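Local structure of hypothetical protein PA1835 (Pseudomonas aeruginosa, 1YOC) at residues A20-G23 with Q24-Y28; V37-P41 with G42-V46. The protein is of unknown function but belongs to a hotdog-fold family related to PaaI-type thioesterases, which suggests a role in thioester chemistry. One frame throughout, in Å; residues are numbered along the deposited sequence.

Overall arrangement
Both contacts are local ones within a single hotdog-type chain, and they come in series: interaction 1 closes helix 15-25, and the chain then runs through a loop into strand 35-40, where interaction 2 begins. Their centres lie about 19 Å apart and their nearest atoms about 8 Å apart, without touching. Interaction 2 is the hairpin of strands 35-40 and 43-48 at one margin of the six-stranded antiparallel sheet, with 35-40 outermost within this chain. Helix 63-81 is common ground, since Ile22 of interaction 1 and Leu39, Ala44 and Val46 of interaction 2 all pack on it. Interaction 1 also reaches the second subunit, whereas no other chain of the assembly touches interaction 2.

Interaction 1 (A20-G23 with Q24-Y28); sequences AMIG and QFAPY
Met21 O takes the N-H of Phe25 at 2.8 Å, the donor lying almost straight ahead of the carbonyl (C=O...N 172°), and a weak second bond from Gln24 N reaches the same oxygen. Gln24 N also gives its N-H to Ala20 O at 3.2 Å, less bent than toward Met21 O although longer. Ile22 O accepts from Ala26 N at 3.0 Å, tilted 24° out of the carbonyl plane. The three i-to-i+4 bonds, from Gln24, Phe25 and Ala26, belong to the last turn of helix 15-25; Ala26 is the first residue to leave helical angles, and Pro27, which has no N-H, cannot continue the series. Gly23 O instead receives a CA-H...O contact from Pro27 CA at 3.5 Å, with the proline CG close by. Among the side chains, Phe25 CD2 lies 4.0 Å from Met21 CG, the two side chains crossing at about a right angle, while Met21 O sits at the ring's edge. Gln24 CG rests over one ring face, offset toward the rim. Ile22 CG1, roughly trans to the backbone N (chi1 -152°) and so beside the carbonyl carbon, meets Ala26 CB at 4.1 Å. Ala26 packs on His57 and Pro27 on Arg52, both of the second subunit.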
loop_
_atom_site.group_PDB
_atom_site.type_symbol
_atom_site.label_atom_id
_atom_site.label_comp_id
_atom_site.label_asym_id
_atom_site.label_seq_id
_atom_site.Cartn_x
_atom_site.Cartn_y
_atom_site.Cartn_z
ATOM N N ALA B 20 4.515 19.939 -4.611
ATOM C CA ALA B 20 3.728 20.225 -5.832
ATOM C C ALA B 20 4.223 19.392 -6.995
ATOM O O ALA B 20 3.434 18.937 -7.868
ATOM C CB ALA B 20 3.810 21.715 -6.193
ATOM N N MET B 21 5.530 19.172 -7.034
ATOM C CA MET B 21 6.059 18.381 -8.124
ATOM C C MET B 21 5.546 16.934 -7.995
ATOM O O MET B 21 5.047 16.335 -8.961
ATOM C CB MET B 21 7.602 18.416 -8.119
ATOM C CG MET B 21 8.287 17.525 -9.170
ATOM S SD MET B 21 8.311 15.715 -8.752
ATOM C CE MET B 21 9.466 15.710 -7.260
ATOM N N ILE B 22 5.620 16.361 -6.805
ATOM C CA ILE B 22 5.215 14.960 -6.734
ATOM C C ILE B 22 3.710 14.800 -7.003
ATOM O O ILE B 22 3.290 13.833 -7.609
ATOM C CB ILE B 22 5.717 14.341 -5.391
ATOM C CG1 ILE B 22 5.946 12.830 -5.574
ATOM C CG2 ILE B 22 4.791 14.674 -4.307
ATOM C CD1 ILE B 22 6.684 12.155 -4.430
ATOM N N GLY B 23 2.916 15.788 -6.598
ATOM C CA GLY B 23 1.484 15.758 -6.837
ATOM C C GLY B 23 1.162 15.704 -8.329
ATOM O O GLY B 23 0.175 15.080 -8.773
ATOM N N GLN B 24 2.023 16.329 -9.121
ATOM C CA GLN B 24 1.799 16.349 -10.563
ATOM C C GLN B 24 2.457 15.181 -11.296
ATOM O O GLN B 24 1.857 14.585 -12.204
ATOM C CB GLN B 24 2.313 17.675 -11.152
ATOM C CG GLN B 24 2.166 17.757 -12.709
ATOM C CD GLN B 24 0.755 18.121 -13.129
ATOM O OE1 GLN B 24 0.246 17.694 -14.191
ATOM N NE2 GLN B 24 0.109 18.915 -12.304
ATOM N N PHE B 25 3.665 14.817 -10.871
ATOM C CA PHE B 25 4.378 13.804 -11.614
ATOM C C PHE B 25 4.418 12.350 -11.135
ATOM O O PHE B 25 4.868 11.456 -11.887
ATOM C CB PHE B 25 5.763 14.385 -11.904
ATOM C CG PHE B 25 5.702 15.637 -12.788
ATOM C CD1 PHE B 25 5.542 15.519 -14.186
ATOM C CD2 PHE B 25 5.782 16.916 -12.232
ATOM C CE1 PHE B 25 5.468 16.662 -15.013
ATOM C CE2 PHE B 25 5.707 18.079 -13.069
ATOM C CZ PHE B 25 5.551 17.939 -14.456
ATOM N N ALA B 26 3.946 12.095 -9.908
ATOM C CA ALA B 26 3.834 10.687 -9.393
ATOM C C ALA B 26 2.716 10.927 -8.397
ATOM O O ALA B 26 2.898 10.782 -7.191
ATOM C CB ALA B 26 5.125 10.278 -8.663
ATOM N N PRO B 27 1.524 11.287 -8.907
ATOM C CA PRO B 27 0.385 11.612 -8.069
ATOM C C PRO B 27 0.045 10.884 -6.805
ATOM O O PRO B 27 -0.138 11.535 -5.771
ATOM C CB PRO B 27 -0.780 11.654 -9.054
ATOM C CG PRO B 27 -0.092 12.079 -10.344
ATOM C CD PRO B 27 1.093 11.165 -10.321
ATOM N N TYR B 28 -0.073 9.559 -6.869
ATOM C CA TYR B 28 -0.473 8.869 -5.665
ATOM C C TYR B 28 0.481 9.044 -4.481
ATOM O O TYR B 28 0.056 8.891 -3.352
ATOM C CB TYR B 28 -0.798 7.376 -5.940
ATOM C CG TYR B 28 -1.632 6.783 -4.827
ATOM C CD1 TYR B 28 -2.907 7.300 -4.523
ATOM C CD2 TYR B 28 -1.125 5.730 -4.033
ATOM C CE1 TYR B 28 -3.642 6.781 -3.438
ATOM C CE2 TYR B 28 -1.859 5.206 -2.967
ATOM C CZ TYR B 28 -3.092 5.735 -2.675
ATOM O OH TYR B 28 -3.746 5.260 -1.586
#

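Interaction 2 (V37-P41 with G42-V46); sequences VELRP and GYAEV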
loop_
_atom_site.group_PDB
_atom_site.type_symbol
_atom_site.label_atom_id
_atom_site.label_comp_id
_atom_site.label_asym_id
_atom_site.label_seq_id
_atom_site.Cartn_x
_atom_site.Cartn_y
_atom_site.Cartn_z
ATOM N N VAL B 37 14.689 13.009 2.882
ATOM C CA VAL B 37 15.703 13.518 3.818
ATOM C C VAL B 37 17.027 13.297 3.083
ATOM O O VAL B 37 17.932 14.155 3.092
ATOM C CB VAL B 37 15.753 12.706 5.133
ATOM C CG1 VAL B 37 16.948 13.182 6.015
ATOM C CG2 VAL B 37 14.464 12.862 5.863
ATOM N N GLU B 38 17.156 12.139 2.446
ATOM C CA GLU B 38 18.374 11.853 1.695
ATOM C C GLU B 38 18.111 10.929 0.525
ATOM O O GLU B 38 17.274 10.031 0.608
ATOM C CB GLU B 38 19.443 11.210 2.580
ATOM C CG GLU B 38 20.800 11.219 1.882
ATOM C CD GLU B 38 21.949 10.679 2.753
ATOM O OE1 GLU B 38 21.796 10.631 3.997
ATOM O OE2 GLU B 38 23.001 10.316 2.181
ATOM N N LEU B 39 18.843 11.129 -0.562
ATOM C CA LEU B 39 18.672 10.264 -1.719
ATOM C C LEU B 39 19.990 10.247 -2.492
ATOM O O LEU B 39 20.501 11.298 -2.872
ATOM C CB LEU B 39 17.553 10.798 -2.625
ATOM C CG LEU B 39 17.328 10.008 -3.919
ATOM C CD1 LEU B 39 16.939 8.560 -3.609
ATOM C CD2 LEU B 39 16.245 10.660 -4.777
ATOM N N ARG B 40 20.551 9.063 -2.690
ATOM C CA ARG B 40 21.779 8.914 -3.442
ATOM C C ARG B 40 21.843 7.439 -3.826
ATOM O O ARG B 40 21.045 6.636 -3.362
ATOM C CB ARG B 40 22.990 9.288 -2.570
ATOM C CG ARG B 40 23.173 8.406 -1.326
ATOM C CD ARG B 40 24.314 8.954 -0.422
ATOM N NE ARG B 40 24.180 8.458 0.953
ATOM C CZ ARG B 40 24.571 7.258 1.352
ATOM N NH1 ARG B 40 25.137 6.433 0.481
ATOM N NH2 ARG B 40 24.380 6.871 2.610
ATOM N N PRO B 41 22.764 7.073 -4.727
ATOM C CA PRO B 41 22.874 5.670 -5.113
ATOM C C PRO B 41 23.118 4.877 -3.816
ATOM O O PRO B 41 23.940 5.281 -2.983
ATOM C CB PRO B 41 24.108 5.669 -6.044
ATOM C CG PRO B 41 24.043 7.072 -6.664
ATOM C CD PRO B 41 23.744 7.913 -5.439
ATOM N N GLY B 42 22.399 3.772 -3.637
ATOM C CA GLY B 42 22.568 2.965 -2.436
ATOM C C GLY B 42 21.867 3.406 -1.150
ATOM O O GLY B 42 21.946 2.688 -0.143
ATOM N N TYR B 43 21.191 4.555 -1.137
ATOM C CA TYR B 43 20.519 4.979 0.116
ATOM C C TYR B 43 19.364 5.964 -0.076
ATOM O O TYR B 43 19.508 6.943 -0.793
ATOM C CB TYR B 43 21.557 5.648 1.059
ATOM C CG TYR B 43 20.986 6.001 2.425
ATOM C CD1 TYR B 43 20.867 5.024 3.416
ATOM C CD2 TYR B 43 20.491 7.293 2.699
ATOM C CE1 TYR B 43 20.262 5.318 4.668
ATOM C CE2 TYR B 43 19.862 7.605 3.956
ATOM C CZ TYR B 43 19.760 6.600 4.921
ATOM O OH TYR B 43 19.143 6.866 6.132
ATOM N N ALA B 44 18.213 5.722 0.548
ATOM C CA ALA B 44 17.127 6.698 0.459
ATOM C C ALA B 44 16.457 6.779 1.817
ATOM O O ALA B 44 16.308 5.769 2.541
ATOM C CB ALA B 44 16.096 6.302 -0.605
ATOM N N GLU B 45 16.082 7.993 2.180
ATOM C CA GLU B 45 15.394 8.206 3.435
ATOM C C GLU B 45 14.306 9.233 3.203
ATOM O O GLU B 45 14.565 10.334 2.692
ATOM C CB GLU B 45 16.383 8.680 4.515
ATOM C CG GLU B 45 15.754 8.883 5.891
ATOM C CD GLU B 45 16.795 9.363 6.923
ATOM O OE1 GLU B 45 18.006 9.118 6.728
ATOM O OE2 GLU B 45 16.406 9.973 7.936
ATOM N N VAL B 46 13.084 8.848 3.558
ATOM C CA VAL B 46 11.921 9.724 3.354
ATOM C C VAL B 46 11.156 9.901 4.660
ATOM O O VAL B 46 11.220 9.053 5.581
ATOM C CB VAL B 46 10.898 9.136 2.299
ATOM C CG1 VAL B 46 11.596 8.796 0.970
ATOM C CG2 VAL B 46 10.250 7.940 2.840
HETATM O O HOH W 1 20.290 10.862 6.095
#
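Strands 38-40 and 43-46 run antiparallel at 157°, paired by Arg40 with Tyr43 and Glu38 with Glu45 as hydrogen-bonded pairs flanking the non-hydrogen-bonded pair Leu39 with Ala44. Glu45 O is gripped twice, by Val37 N at 2.7 Å and Glu38 N at 3.2 Å, because Val37 and Glu38 form a classic beta bulge opposite Glu45. Val37 also lays CB and CG1 against the Glu45 carboxylate. A type II turn, Arg40 to Tyr43, closes this beta hairpin of the hotdog sheet, Gly42 completing it with a positive phi. On the face carrying Glu38, Arg40, Tyr43 and Glu45, the Arg40 guanidinium lies nearly parallel to the Tyr43 ring (9°), with Tyr43 CB centred over it, 3.4 Å from Arg40 CZ. Chi1 of 62°, placing CG between N and the carbonyl carbon, turns the arginine this way. Arg40 NE makes a salt bridge to Glu38 OE2 at 2.5 Å, the oxygen lying in the guanidinium plane. Glu38 crosses Tyr43 at about a right angle, its CB at the ring edge. Tyr43 OH donates to Glu45 OE1 at 2.6 Å, and a water donating to both Glu38 OE1 and Glu45 OE1 links the two carboxylates. On the other face Leu39 CD1 meets Ala44 CB at 3.9 Å, and both residues pack against helix 63-81.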